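Local coordinates for RTX toxin RtxA (Vibrio vulnificus MO6-24/O, PDB 6IMP), which is, in the part modelled here, an alpha/beta-hydrolase-fold effector domain of a bacterial MARTX toxin linked to virulence, presumably a hydrolase whose substrate is not established here, at residues G65-V70 against G81-Q85; K100-H106 against D129-L135; E282-Y286 against G296-D300. All blocks are in the same frame, centred on the assembly; numbering follows the deposited sequence.

Interactions 1 and 2 are neighbours in one mixed sheet. Residues 65-70 and 81-85 form an antiparallel hairpin at its edge, partly buried, and 81-85 passes directly to 129-135 through backbone bonds such as the probable one from Met-130 N to His-84 O (2.7 Å). Interaction 2 is the buried, parallel core pair, with mainly apolar side chains between its polar ends; interaction 1 adds glutamine, serine and histidine polar contacts. Interaction 3, centred about 26 Å from the centre of interaction 1, lies toward the far edge of the same sheet. Partly buried, with Glu-282, Phe-285 and Gln-297 exposed, it sets the weak edge strand and the loop after it against a helix through side chains alone, chiefly tyrosine contacts.

Interaction 1: G65-V70 against G81-Q85; sequences GESQKV and GYYHQ
The backbone carbonyl oxygen Glu-66 O is gripped twice by Gln-85. Gln-85 N donates to it at 3.1 Å, while the side-chain NE2 of Gln-85 comes from above the carbonyl plane to Glu-66 O at 3.2 Å. That same NE2 also donates to Gln-68 OE1, so one amide group ties the start of one strand to the end of the other. The two glutamine side chains cross at about a right angle, their amide planes turned 42° apart; in Gln-85, CG sits between the backbone N and the carbonyl carbon and the chain bends at chi2 (-136°), bringing NE2 above the Glu-66 carbonyl. The segments belong to the antiparallel hairpin of strands 67-73 and 78-84 at one edge of the hydrolase sheet, and Gln-68 with Tyr-83 is one of its hydrogen-bonded pairs: Tyr-83 N reaches Gln-68 O at 2.9 Å. On the face bearing Ser-67 and His-84, Ser-67 OG lies in the imidazole plane, 3.0 Å from His-84 ND1 in a hydrogen bond, and helices 52-63 and 112-124 cover these side chains. Further along, Lys-69 runs beside the Tyr-82 ring, with Lys-69 CG 3.6 Å from Tyr-82 CE2. The hydroxyl of Tyr-82 is hydrogen-bonded to Gln-55 of helix 52-63.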
ATOM      1  N   GLY A  65      20.065   4.912  14.730  1.00106.79           N
ATOM      2  CA  GLY A  65      19.303   6.117  14.374  1.00103.09           C
ATOM      3  C   GLY A  65      19.031   6.216  12.880  1.00100.84           C
ATOM      4  O   GLY A  65      18.896   7.318  12.332  1.00 92.30           O
ATOM      5  N   GLU A  66      18.980   5.055  12.222  1.00110.79           N
ATOM      6  CA  GLU A  66      18.579   4.952  10.814  1.00120.25           C
ATOM      7  C   GLU A  66      17.047   5.028  10.686  1.00122.05           C
ATOM      8  O   GLU A  66      16.520   5.646   9.760  1.00116.84           O
ATOM      9  CB  GLU A  66      19.097   3.637  10.198  1.00115.82           C
ATOM     10  CG  GLU A  66      20.592   3.616   9.893  1.00115.54           C
ATOM     11  CD  GLU A  66      21.069   2.270   9.345  1.00126.70           C
ATOM     12  OE1 GLU A  66      21.055   1.269  10.101  1.00122.56           O
ATOM     13  OE2 GLU A  66      21.473   2.213   8.160  1.00123.23           O
ATOM     14  N   SER A  67      16.340   4.399  11.622  1.00117.17           N
ATOM     15  CA  SER A  67      14.879   4.382  11.606  1.00113.07           C
ATOM     16  C   SER A  67      14.319   4.508  13.026  1.00112.34           C
ATOM     17  O   SER A  67      14.965   4.104  13.984  1.00108.94           O
ATOM     18  CB  SER A  67      14.383   3.090  10.954  1.00114.29           C
ATOM     19  OG  SER A  67      15.052   2.846   9.726  1.00115.67           O
ATOM     20  N   GLN A  68      13.135   5.105  13.154  1.00107.90           N
ATOM     21  CA  GLN A  68      12.413   5.136  14.432  1.00104.35           C
ATOM     22  C   GLN A  68      11.031   4.494  14.312  1.00102.18           C
ATOM     23  O   GLN A  68      10.321   4.720  13.333  1.00100.54           O
ATOM     24  CB  GLN A  68      12.280   6.573  14.959  1.00106.10           C
ATOM     25  CG  GLN A  68      11.553   7.546  14.036  1.00105.37           C
ATOM     26  CD  GLN A  68      12.484   8.547  13.376  1.00110.09           C
ATOM     27  OE1 GLN A  68      13.598   8.211  12.972  1.00105.15           O
ATOM     28  NE2 GLN A  68      12.021   9.784  13.247  1.00118.52           N
ATOM     29  N   LYS A  69      10.665   3.693  15.319  1.00101.30           N
ATOM     30  CA  LYS A  69       9.276   3.238  15.514  1.00 90.53           C
ATOM     31  C   LYS A  69       8.320   4.419  15.528  1.00 88.10           C
ATOM     32  O   LYS A  69       8.671   5.496  16.014  1.00100.38           O
ATOM     33  CB  LYS A  69       9.130   2.480  16.832  1.00 76.87           C
ATOM     34  CG  LYS A  69       9.843   1.144  16.866  1.00 80.62           C
ATOM     35  CD  LYS A  69       9.245   0.212  17.916  1.00 86.83           C
ATOM     36  CE  LYS A  69       9.309  -1.240  17.465  1.00 91.67           C
ATOM     37  NZ  LYS A  69       8.849  -2.186  18.516  1.00 95.60           N
ATOM     38  N   VAL A  70       7.110   4.206  15.014  1.00 90.25           N
ATOM     39  CA  VAL A  70       6.089   5.262  14.947  1.00 96.20           C
ATOM     40  C   VAL A  70       4.678   4.680  15.166  1.00 89.25           C
ATOM     41  O   VAL A  70       4.289   3.701  14.523  1.00 91.23           O
ATOM     42  CB  VAL A  70       6.183   6.047  13.606  1.00100.80           C
ATOM     43  CG1 VAL A  70       4.886   6.764  13.279  1.00100.56           C
ATOM     44  CG2 VAL A  70       7.332   7.055  13.658  1.00108.73           C
ATOM     45  N   GLY A  81       4.233   1.198  12.892  1.00 81.17           N
ATOM     46  CA  GLY A  81       5.383   0.727  12.126  1.00 85.52           C
ATOM     47  C   GLY A  81       6.596   1.618  12.304  1.00 83.48           C
ATOM     48  O   GLY A  81       6.839   2.144  13.391  1.00 82.58           O
ATOM     49  N   TYR A  82       7.364   1.785  11.233  1.00 84.14           N
ATOM     50  CA  TYR A  82       8.579   2.593  11.287  1.00 77.62           C
ATOM     51  C   TYR A  82       8.569   3.724  10.269  1.00 78.39           C
ATOM     52  O   TYR A  82       7.843   3.696   9.265  1.00 66.56           O
ATOM     53  CB  TYR A  82       9.824   1.730  11.096  1.00 66.02           C
ATOM     54  CG  TYR A  82       9.930   0.572  12.062  1.00 68.46           C
ATOM     55  CD1 TYR A  82       9.101  -0.532  11.942  1.00 65.20           C
ATOM     56  CD2 TYR A  82      10.892   0.560  13.071  1.00 72.96           C
ATOM     57  CE1 TYR A  82       9.203  -1.606  12.809  1.00 70.29           C
ATOM     58  CE2 TYR A  82      11.014  -0.518  13.938  1.00 72.45           C
ATOM     59  CZ  TYR A  82      10.165  -1.599  13.811  1.00 72.60           C
ATOM     60  OH  TYR A  82      10.271  -2.678  14.682  1.00 70.89           O
ATOM     61  N   TYR A  83       9.342   4.749  10.593  1.00 84.57           N
ATOM     62  CA  TYR A  83       9.799   5.730   9.633  1.00 80.66           C
ATOM     63  C   TYR A  83      11.270   5.464   9.393  1.00 82.63           C
ATOM     64  O   TYR A  83      12.074   5.624  10.304  1.00 84.80           O
ATOM     65  CB  TYR A  83       9.619   7.125  10.209  1.00 76.26           C
ATOM     66  CG  TYR A  83       9.857   8.215   9.214  1.00 74.55           C
ATOM     67  CD1 TYR A  83       8.829   8.673   8.408  1.00 76.71           C
ATOM     68  CD2 TYR A  83      11.110   8.797   9.076  1.00 74.24           C
ATOM     69  CE1 TYR A  83       9.035   9.685   7.483  1.00 81.04           C
ATOM     70  CE2 TYR A  83      11.330   9.813   8.160  1.00 78.00           C
ATOM     71  CZ  TYR A  83      10.289  10.257   7.364  1.00 81.36           C
ATOM     72  OH  TYR A  83      10.497  11.262   6.444  1.00 82.39           O
ATOM     73  N   HIS A  84      11.615   5.012   8.190  1.00 94.03           N
ATOM     74  CA  HIS A  84      13.026   4.819   7.816  1.00 91.06           C
ATOM     75  C   HIS A  84      13.546   6.020   7.014  1.00 92.13           C
ATOM     76  O   HIS A  84      12.867   6.487   6.096  1.00 82.14           O
ATOM     77  CB  HIS A  84      13.204   3.568   6.963  1.00 91.02           C
ATOM     78  CG  HIS A  84      12.368   2.400   7.380  1.00 88.06           C
ATOM     79  ND1 HIS A  84      12.762   1.516   8.363  1.00 87.86           N
ATOM     80  CD2 HIS A  84      11.237   1.884   6.845  1.00 87.61           C
ATOM     81  CE1 HIS A  84      11.879   0.537   8.455  1.00 82.55           C
ATOM     82  NE2 HIS A  84      10.945   0.732   7.542  1.00 92.51           N
ATOM     83  N   GLN A  85      14.773   6.463   7.306  1.00105.32           N
ATOM     84  CA  GLN A  85      15.342   7.663   6.645  1.00108.09           C
ATOM     85  C   GLN A  85      16.681   7.452   5.938  1.00103.68           C
ATOM     86  O   GLN A  85      17.398   6.480   6.190  1.00 96.91           O
ATOM     87  CB  GLN A  85      15.442   8.851   7.618  1.00111.84           C
ATOM     88  CG  GLN A  85      16.291   8.626   8.851  1.00119.21           C
ATOM     89  CD  GLN A  85      15.626   9.165  10.103  1.00127.71           C
ATOM     90  OE1 GLN A  85      15.270  10.344  10.170  1.00122.85           O
ATOM     91  NE2 GLN A  85      15.422   8.294  11.090  1.00125.29           N
TER

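Interaction 2: K100-H106 against D129-L135; sequences KVVLFLH and DMLAVNL
Asp-129 and Lys-100 meet at the entrance to this parallel strand pair, and the aspartate can be followed outward from its backbone. Its CB packs on Val-101 CG2 at 3.8 Å. Because CG stands beside the backbone N (chi1 -51°), the carboxylate swings toward the Lys-100 end of the other strand. There OD2 of Asp-129 takes a salt bridge from Lys-100 NZ at 3.0 Å, met nearly along its C-O bond, and a weak hydrogen bond from Tyr-83 OH; the other oxygen, OD1, accepts from Gly-86 N. Beyond, Val-102 N to Asp-129 O (2.8 Å) and Leu-131 N to Val-102 O set the parallel pairing. Met-130 lies along Val-102; its CE packs on Phe-104 CB at 3.6 Å, and Met-130 SD lies obliquely 5.2 Å from the centroid of the Phe-104 ring, a Met-aromatic contact. Where the strands part, a water spans Phe-104 O and Val-133 N. At the far end Leu-135 N donates to His-106 NE2 (3.2 Å) in the ring plane, while Leu-135 CD1 covers a face of the imidazole. The pair belongs to a beta-alpha-beta unit: helix 112-124 packs against Val-102, Met-130 and His-106, strand 172-177 lies beside 101-105, and strand 78-84 flanks 129-133.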
ATOM      1  N   LYS A 100      11.637  13.540  -1.830  1.00113.23           N
ATOM      2  CA  LYS A 100      12.250  13.434  -0.499  1.00110.93           C
ATOM      3  C   LYS A 100      11.679  12.269   0.337  1.00108.44           C
ATOM      4  O   LYS A 100      12.425  11.630   1.097  1.00 94.54           O
ATOM      5  CB  LYS A 100      12.118  14.771   0.263  1.00105.43           C
ATOM      6  CG  LYS A 100      13.402  15.259   0.935  1.00107.11           C
ATOM      7  CD  LYS A 100      13.634  14.623   2.301  1.00110.27           C
ATOM      8  CE  LYS A 100      12.734  15.225   3.374  1.00105.39           C
ATOM      9  NZ  LYS A 100      13.212  14.909   4.752  1.00105.00           N
ATOM     10  N   VAL A 101      10.369  12.000   0.217  1.00105.08           N
ATOM     11  CA  VAL A 101       9.727  10.925   1.019  1.00 97.76           C
ATOM     12  C   VAL A 101       8.707  10.018   0.300  1.00 83.06           C
ATOM     13  O   VAL A 101       7.787  10.481  -0.384  1.00 67.86           O
ATOM     14  CB  VAL A 101       9.079  11.481   2.305  1.00100.82           C
ATOM     15  CG1 VAL A 101       8.541  10.342   3.166  1.00 99.55           C
ATOM     16  CG2 VAL A 101      10.093  12.293   3.102  1.00100.01           C
ATOM     17  N   VAL A 102       8.859   8.713   0.531  1.00 84.97           N
ATOM     18  CA  VAL A 102       7.873   7.717   0.115  1.00 88.80           C
ATOM     19  C   VAL A 102       6.860   7.392   1.215  1.00 79.76           C
ATOM     20  O   VAL A 102       7.221   7.003   2.338  1.00 74.52           O
ATOM     21  CB  VAL A 102       8.548   6.408  -0.314  1.00 96.19           C
ATOM     22  CG1 VAL A 102       7.503   5.358  -0.699  1.00100.33           C
ATOM     23  CG2 VAL A 102       9.488   6.665  -1.476  1.00103.93           C
ATOM     24  N   LEU A 103       5.588   7.513   0.860  1.00 67.31           N
ATOM     25  CA  LEU A 103       4.527   6.884   1.619  1.00 67.13           C
ATOM     26  C   LEU A 103       4.270   5.476   1.073  1.00 60.21           C
ATOM     27  O   LEU A 103       3.577   5.294   0.065  1.00 52.65           O
ATOM     28  CB  LEU A 103       3.272   7.743   1.550  1.00 70.17           C
ATOM     29  CG  LEU A 103       2.292   7.575   2.703  1.00 75.11           C
ATOM     30  CD1 LEU A 103       1.310   8.735   2.656  1.00 79.78           C
ATOM     31  CD2 LEU A 103       1.556   6.235   2.641  1.00 79.59           C
ATOM     32  N   PHE A 104       4.855   4.485   1.735  1.00 56.51           N
ATOM     33  CA  PHE A 104       4.658   3.090   1.344  1.00 64.12           C
ATOM     34  C   PHE A 104       3.330   2.553   1.853  1.00 60.04           C
ATOM     35  O   PHE A 104       3.080   2.528   3.073  1.00 64.43           O
ATOM     36  CB  PHE A 104       5.788   2.189   1.872  1.00 64.40           C
ATOM     37  CG  PHE A 104       5.687   0.757   1.393  1.00 61.48           C
ATOM     38  CD1 PHE A 104       5.672   0.467   0.032  1.00 58.33           C
ATOM     39  CD2 PHE A 104       5.541  -0.286   2.291  1.00 60.23           C
ATOM     40  CE1 PHE A 104       5.536  -0.831  -0.418  1.00 59.24           C
ATOM     41  CE2 PHE A 104       5.414  -1.594   1.845  1.00 59.57           C
ATOM     42  CZ  PHE A 104       5.410  -1.866   0.490  1.00 60.47           C
ATOM     43  N   LEU A 105       2.502   2.064   0.941  1.00 51.48           N
ATOM     44  CA  LEU A 105       1.299   1.336   1.364  1.00 58.55           C
ATOM     45  C   LEU A 105       1.447  -0.138   1.077  1.00 54.12           C
ATOM     46  O   LEU A 105       1.375  -0.555  -0.066  1.00 49.33           O
ATOM     47  CB  LEU A 105       0.039   1.888   0.697  1.00 58.24           C
ATOM     48  CG  LEU A 105      -0.414   3.263   1.223  1.00 63.65           C
ATOM     49  CD1 LEU A 105      -1.354   3.922   0.220  1.00 69.53           C
ATOM     50  CD2 LEU A 105      -1.080   3.179   2.590  1.00 58.63           C
ATOM     51  N   HIS A 106       1.653  -0.928   2.125  1.00 58.95           N
ATOM     52  CA  HIS A 106       1.719  -2.372   1.962  1.00 62.14           C
ATOM     53  C   HIS A 106       0.419  -2.922   1.412  1.00 59.03           C
ATOM     54  O   HIS A 106      -0.583  -2.226   1.355  1.00 57.84           O
ATOM     55  CB  HIS A 106       2.029  -3.048   3.281  1.00 64.08           C
ATOM     56  CG  HIS A 106       0.858  -3.155   4.200  1.00 66.32           C
ATOM     57  ND1 HIS A 106      -0.045  -4.192   4.127  1.00 71.43           N
ATOM     58  CD2 HIS A 106       0.489  -2.407   5.266  1.00 69.56           C
ATOM     59  CE1 HIS A 106      -0.934  -4.066   5.098  1.00 72.48           C
ATOM     60  NE2 HIS A 106      -0.631  -2.992   5.805  1.00 63.50           N
ATOM     61  N   ASP A 129      13.548   9.182   2.430  1.00101.82           N
ATOM     62  CA  ASP A 129      12.878   8.598   3.606  1.00 97.19           C
ATOM     63  C   ASP A 129      11.683   7.782   3.152  1.00 90.30           C
ATOM     64  O   ASP A 129      11.000   8.149   2.197  1.00 86.43           O
ATOM     65  CB  ASP A 129      12.383   9.670   4.591  1.00102.50           C
ATOM     66  CG  ASP A 129      13.449  10.671   4.967  1.00100.85           C
ATOM     67  OD1 ASP A 129      14.527  10.248   5.412  1.00101.58           O
ATOM     68  OD2 ASP A 129      13.200  11.888   4.831  1.00100.18           O
ATOM     69  N   MET A 130      11.408   6.695   3.860  1.00 86.14           N
ATOM     70  CA  MET A 130      10.239   5.877   3.565  1.00 81.66           C
ATOM     71  C   MET A 130       9.390   5.675   4.811  1.00 82.81           C
ATOM     72  O   MET A 130       9.885   5.153   5.823  1.00 78.42           O
ATOM     73  CB  MET A 130      10.673   4.533   3.018  1.00 70.80           C
ATOM     74  CG  MET A 130       9.565   3.797   2.308  1.00 70.44           C
ATOM     75  SD  MET A 130       9.891   2.039   2.237  1.00 69.91           S
ATOM     76  CE  MET A 130       9.160   1.685   0.649  1.00 79.12           C
ATOM     77  N   LEU A 131       8.121   6.107   4.735  1.00 80.07           N
ATOM     78  CA  LEU A 131       7.122   5.807   5.785  1.00 82.56           C
ATOM     79  C   LEU A 131       6.480   4.451   5.549  1.00 72.41           C
ATOM     80  O   LEU A 131       5.912   4.209   4.487  1.00 73.62           O
ATOM     81  CB  LEU A 131       6.018   6.875   5.852  1.00 81.57           C
ATOM     82  CG  LEU A 131       4.861   6.533   6.820  1.00 83.91           C
ATOM     83  CD1 LEU A 131       5.367   6.455   8.251  1.00 84.73           C
ATOM     84  CD2 LEU A 131       3.684   7.506   6.734  1.00 86.13           C
ATOM     85  N   ALA A 132       6.530   3.596   6.566  1.00 67.44           N
ATOM     86  CA  ALA A 132       6.088   2.206   6.436  1.00 72.49           C
ATOM     87  C   ALA A 132       5.244   1.760   7.623  1.00 71.07           C
ATOM     88  O   ALA A 132       5.768   1.210   8.607  1.00 60.88           O
ATOM     89  CB  ALA A 132       7.284   1.292   6.271  1.00 75.79           C
ATOM     90  N   VAL A 133       3.934   1.953   7.483  1.00 72.04           N
ATOM     91  CA  VAL A 133       2.966   1.762   8.567  1.00 72.17           C
ATOM     92  C   VAL A 133       1.910   0.729   8.184  1.00 67.12           C
ATOM     93  O   VAL A 133       1.364   0.756   7.074  1.00 66.06           O
ATOM     94  CB  VAL A 133       2.279   3.091   8.909  1.00 75.60           C
ATOM     95  CG1 VAL A 133       1.199   2.903   9.960  1.00 77.67           C
ATOM     96  CG2 VAL A 133       3.319   4.083   9.392  1.00 76.94           C
ATOM     97  N   ASN A 134       1.648  -0.193   9.107  1.00 64.80           N
ATOM     98  CA  ASN A 134       0.571  -1.171   8.950  1.00 64.61           C
ATOM     99  C   ASN A 134      -0.808  -0.511   8.934  1.00 65.38           C
ATOM    100  O   ASN A 134      -1.156   0.270   9.814  1.00 64.75           O
ATOM    101  CB  ASN A 134       0.590  -2.177  10.099  1.00 62.23           C
ATOM    102  CG  ASN A 134       1.661  -3.221   9.949  1.00 59.14           C
ATOM    103  OD1 ASN A 134       1.662  -4.000   9.001  1.00 64.40           O
ATOM    104  ND2 ASN A 134       2.563  -3.271  10.909  1.00 61.38           N
ATOM    105  N   LEU A 135      -1.616  -0.911   7.969  1.00 67.29           N
ATOM    106  CA  LEU A 135      -3.050  -0.661   7.996  1.00 65.02           C
ATOM    107  C   LEU A 135      -3.674  -1.421   9.157  1.00 65.02           C
ATOM    108  O   LEU A 135      -3.079  -2.380   9.669  1.00 63.25           O
ATOM    109  CB  LEU A 135      -3.667  -1.144   6.697  1.00 65.97           C
ATOM    110  CG  LEU A 135      -3.015  -0.543   5.455  1.00 67.93           C
ATOM    111  CD1 LEU A 135      -3.281  -1.399   4.232  1.00 69.40           C
ATOM    112  CD2 LEU A 135      -3.517   0.877   5.262  1.00 71.78           C
TER
HETATM  113  O   HOH W   1       2.956   3.733   5.816  1.00 53.64           O

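Interaction 3: E282-Y286 against G296-D300; sequences EQTFY and GQYAD
Two hydrogen bonds meet at the hydroxyl of Tyr-298, one given and one received. Tyr-298 OH donates to Glu-282 OE1 at 2.7 Å, using the anti lone pair of that oxygen, the one turned away from OE2. The carboxylate arrives at the edge of the phenol ring, with its own plane 84° from the ring plane. Glu-282 gets there with an extended chain beyond CG, after a first torsion of 72° that tucks CG between the backbone N and carbonyl carbon. The received bond is weak: Thr-284 OG1 lies 3.1 Å from Tyr-298 OH. The hydroxyl proton is directed at the glutamate, and the weak bond from Thr-284 adds little to that.

Contacts between rings and amide form the second group. Tyr-286 CE2 and Tyr-298 CE2 touch edge against edge at 4.0 Å. Gln-297 stretches out from the helix, and its OE1 lies obliquely beside the rings of both aromatic residues of the loop, Phe-285 and Tyr-286. The amide plane of Gln-297 is turned 33° from the Phe-285 ring, and the two side chains cross at about a right angle. Tyr-286 and Thr-284 pack further on Leu-294, one turn earlier in the same helix, while Tyr-298 reaches Leu-255 of strand 252-256.

Residues 282-283 form a short, weakly bonded last strand of the sheet, and helix 291-302 follows it after a loop. In classical alpha/beta hydrolases the loop after the last strand carries the catalytic histidine; here the contact joins the beginning of the corresponding loop to the helix that follows, consistent with that fold.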
ATOM      1  N   GLU A 282       6.004   0.126 -17.538  1.00 76.60           N
ATOM      2  CA  GLU A 282       6.032  -1.026 -18.424  1.00 77.22           C
ATOM      3  C   GLU A 282       5.720  -2.308 -17.667  1.00 74.40           C
ATOM      4  O   GLU A 282       5.735  -2.331 -16.435  1.00 66.47           O
ATOM      5  CB  GLU A 282       7.411  -1.143 -19.083  1.00 84.67           C
ATOM      6  CG  GLU A 282       8.528  -1.594 -18.137  1.00 86.82           C
ATOM      7  CD  GLU A 282       9.928  -1.317 -18.676  1.00 89.39           C
ATOM      8  OE1 GLU A 282      10.910  -1.740 -18.029  1.00 94.32           O
ATOM      9  OE2 GLU A 282      10.055  -0.669 -19.739  1.00 86.40           O
ATOM     10  N   GLN A 283       5.476  -3.382 -18.413  1.00 70.14           N
ATOM     11  CA  GLN A 283       5.536  -4.721 -17.843  1.00 72.82           C
ATOM     12  C   GLN A 283       6.972  -5.164 -17.581  1.00 78.01           C
ATOM     13  O   GLN A 283       7.897  -4.838 -18.322  1.00 85.18           O
ATOM     14  CB  GLN A 283       4.825  -5.750 -18.715  1.00 69.22           C
ATOM     15  CG  GLN A 283       4.552  -7.056 -17.983  1.00 69.58           C
ATOM     16  CD  GLN A 283       3.664  -7.990 -18.754  1.00 75.75           C
ATOM     17  OE1 GLN A 283       3.571  -7.913 -19.980  1.00 87.34           O
ATOM     18  NE2 GLN A 283       3.026  -8.906 -18.046  1.00 83.98           N
ATOM     19  N   THR A 284       7.108  -5.969 -16.541  1.00 80.19           N
ATOM     20  CA  THR A 284       8.370  -6.306 -15.905  1.00 78.74           C
ATOM     21  C   THR A 284       8.586  -7.808 -16.128  1.00 79.80           C
ATOM     22  O   THR A 284       7.627  -8.528 -16.390  1.00 87.74           O
ATOM     23  CB  THR A 284       8.240  -5.974 -14.396  1.00 79.28           C
ATOM     24  OG1 THR A 284       8.558  -4.598 -14.170  1.00 80.54           O
ATOM     25  CG2 THR A 284       9.100  -6.769 -13.581  1.00 79.25           C
ATOM     26  N   PHE A 285       9.823  -8.291 -16.023  1.00 88.08           N
ATOM     27  CA  PHE A 285      10.059  -9.765 -16.071  1.00 88.88           C
ATOM     28  C   PHE A 285      10.140 -10.495 -14.704  1.00 85.15           C
ATOM     29  O   PHE A 285      10.646 -11.632 -14.600  1.00 71.80           O
ATOM     30  CB  PHE A 285      11.207 -10.143 -17.021  1.00 90.79           C
ATOM     31  CG  PHE A 285      12.476  -9.388 -16.797  1.00 80.59           C
ATOM     32  CD1 PHE A 285      13.400  -9.821 -15.859  1.00 79.83           C
ATOM     33  CD2 PHE A 285      12.794  -8.305 -17.600  1.00 78.82           C
ATOM     34  CE1 PHE A 285      14.601  -9.150 -15.692  1.00 83.62           C
ATOM     35  CE2 PHE A 285      13.988  -7.631 -17.442  1.00 80.72           C
ATOM     36  CZ  PHE A 285      14.893  -8.049 -16.486  1.00 81.54           C
ATOM     37  N   TYR A 286       9.495  -9.889 -13.707  1.00 86.18           N
ATOM     38  CA  TYR A 286       9.611 -10.264 -12.303  1.00 76.43           C
ATOM     39  C   TYR A 286       8.271 -10.793 -11.825  1.00 78.08           C
ATOM     40  O   TYR A 286       7.218 -10.304 -12.244  1.00 75.75           O
ATOM     41  CB  TYR A 286      10.009  -9.060 -11.455  1.00 72.46           C
ATOM     42  CG  TYR A 286      11.420  -8.581 -11.713  1.00 73.23           C
ATOM     43  CD1 TYR A 286      12.498  -9.434 -11.540  1.00 70.67           C
ATOM     44  CD2 TYR A 286      11.685  -7.265 -12.093  1.00 72.34           C
ATOM     45  CE1 TYR A 286      13.797  -8.998 -11.759  1.00 75.16           C
ATOM     46  CE2 TYR A 286      12.977  -6.823 -12.317  1.00 72.51           C
ATOM     47  CZ  TYR A 286      14.032  -7.688 -12.144  1.00 72.39           C
ATOM     48  OH  TYR A 286      15.323  -7.251 -12.362  1.00 68.58           O
ATOM     49  N   GLY A 296      15.606  -3.095  -7.254  1.00 93.92           N
ATOM     50  CA  GLY A 296      16.963  -2.959  -7.801  1.00 88.94           C
ATOM     51  C   GLY A 296      16.973  -2.341  -9.195  1.00 92.35           C
ATOM     52  O   GLY A 296      17.600  -1.291  -9.432  1.00 84.73           O
ATOM     53  N   GLN A 297      16.238  -2.972 -10.111  1.00 85.51           N
ATOM     54  CA  GLN A 297      16.232  -2.563 -11.505  1.00 80.31           C
ATOM     55  C   GLN A 297      15.567  -1.209 -11.685  1.00 84.91           C
ATOM     56  O   GLN A 297      16.065  -0.362 -12.422  1.00 82.51           O
ATOM     57  CB  GLN A 297      15.516  -3.593 -12.365  1.00 79.16           C
ATOM     58  CG  GLN A 297      15.716  -3.355 -13.850  1.00 86.88           C
ATOM     59  CD  GLN A 297      14.773  -4.169 -14.707  1.00 97.81           C
ATOM     60  OE1 GLN A 297      14.694  -5.392 -14.580  1.00101.54           O
ATOM     61  NE2 GLN A 297      14.064  -3.496 -15.599  1.00107.98           N
ATOM     62  N   TYR A 298      14.435  -1.006 -11.019  1.00 91.35           N
ATOM     63  CA  TYR A 298      13.587   0.150 -11.300  1.00 83.58           C
ATOM     64  C   TYR A 298      13.771   1.332 -10.327  1.00 79.01           C
ATOM     65  O   TYR A 298      13.380   2.458 -10.649  1.00 82.68           O
ATOM     66  CB  TYR A 298      12.122  -0.283 -11.371  1.00 76.35           C
ATOM     67  CG  TYR A 298      11.800  -1.125 -12.586  1.00 72.68           C
ATOM     68  CD1 TYR A 298      11.463  -0.534 -13.802  1.00 76.85           C
ATOM     69  CD2 TYR A 298      11.820  -2.516 -12.520  1.00 77.97           C
ATOM     70  CE1 TYR A 298      11.154  -1.307 -14.916  1.00 76.97           C
ATOM     71  CE2 TYR A 298      11.510  -3.297 -13.623  1.00 76.87           C
ATOM     72  CZ  TYR A 298      11.177  -2.690 -14.818  1.00 79.50           C
ATOM     73  OH  TYR A 298      10.884  -3.480 -15.905  1.00 88.11           O
ATOM     74  N   ALA A 299      14.414   1.105  -9.181  1.00 69.08           N
ATOM     75  CA  ALA A 299      14.569   2.165  -8.162  1.00 77.79           C
ATOM     76  C   ALA A 299      14.895   3.545  -8.755  1.00 87.54           C
ATOM     77  O   ALA A 299      14.388   4.567  -8.274  1.00 96.28           O
ATOM     78  CB  ALA A 299      15.627   1.785  -7.134  1.00 69.72           C
ATOM     79  N   ASP A 300      15.751   3.564  -9.781  1.00 92.73           N
ATOM     80  CA  ASP A 300      16.202   4.817 -10.395  1.00 91.59           C
ATOM     81  C   ASP A 300      15.091   5.477 -11.208  1.00 93.96           C
ATOM     82  O   ASP A 300      14.832   6.676 -11.047  1.00 93.25           O
ATOM     83  CB  ASP A 300      17.463   4.595 -11.256  1.00 95.97           C
ATOM     84  CG  ASP A 300      18.768   4.644 -10.430  1.00 98.56           C
ATOM     85  OD1 ASP A 300      18.787   5.283  -9.355  1.00101.67           O
ATOM     86  OD2 ASP A 300      19.787   4.072 -10.875  1.00 91.81           O
TER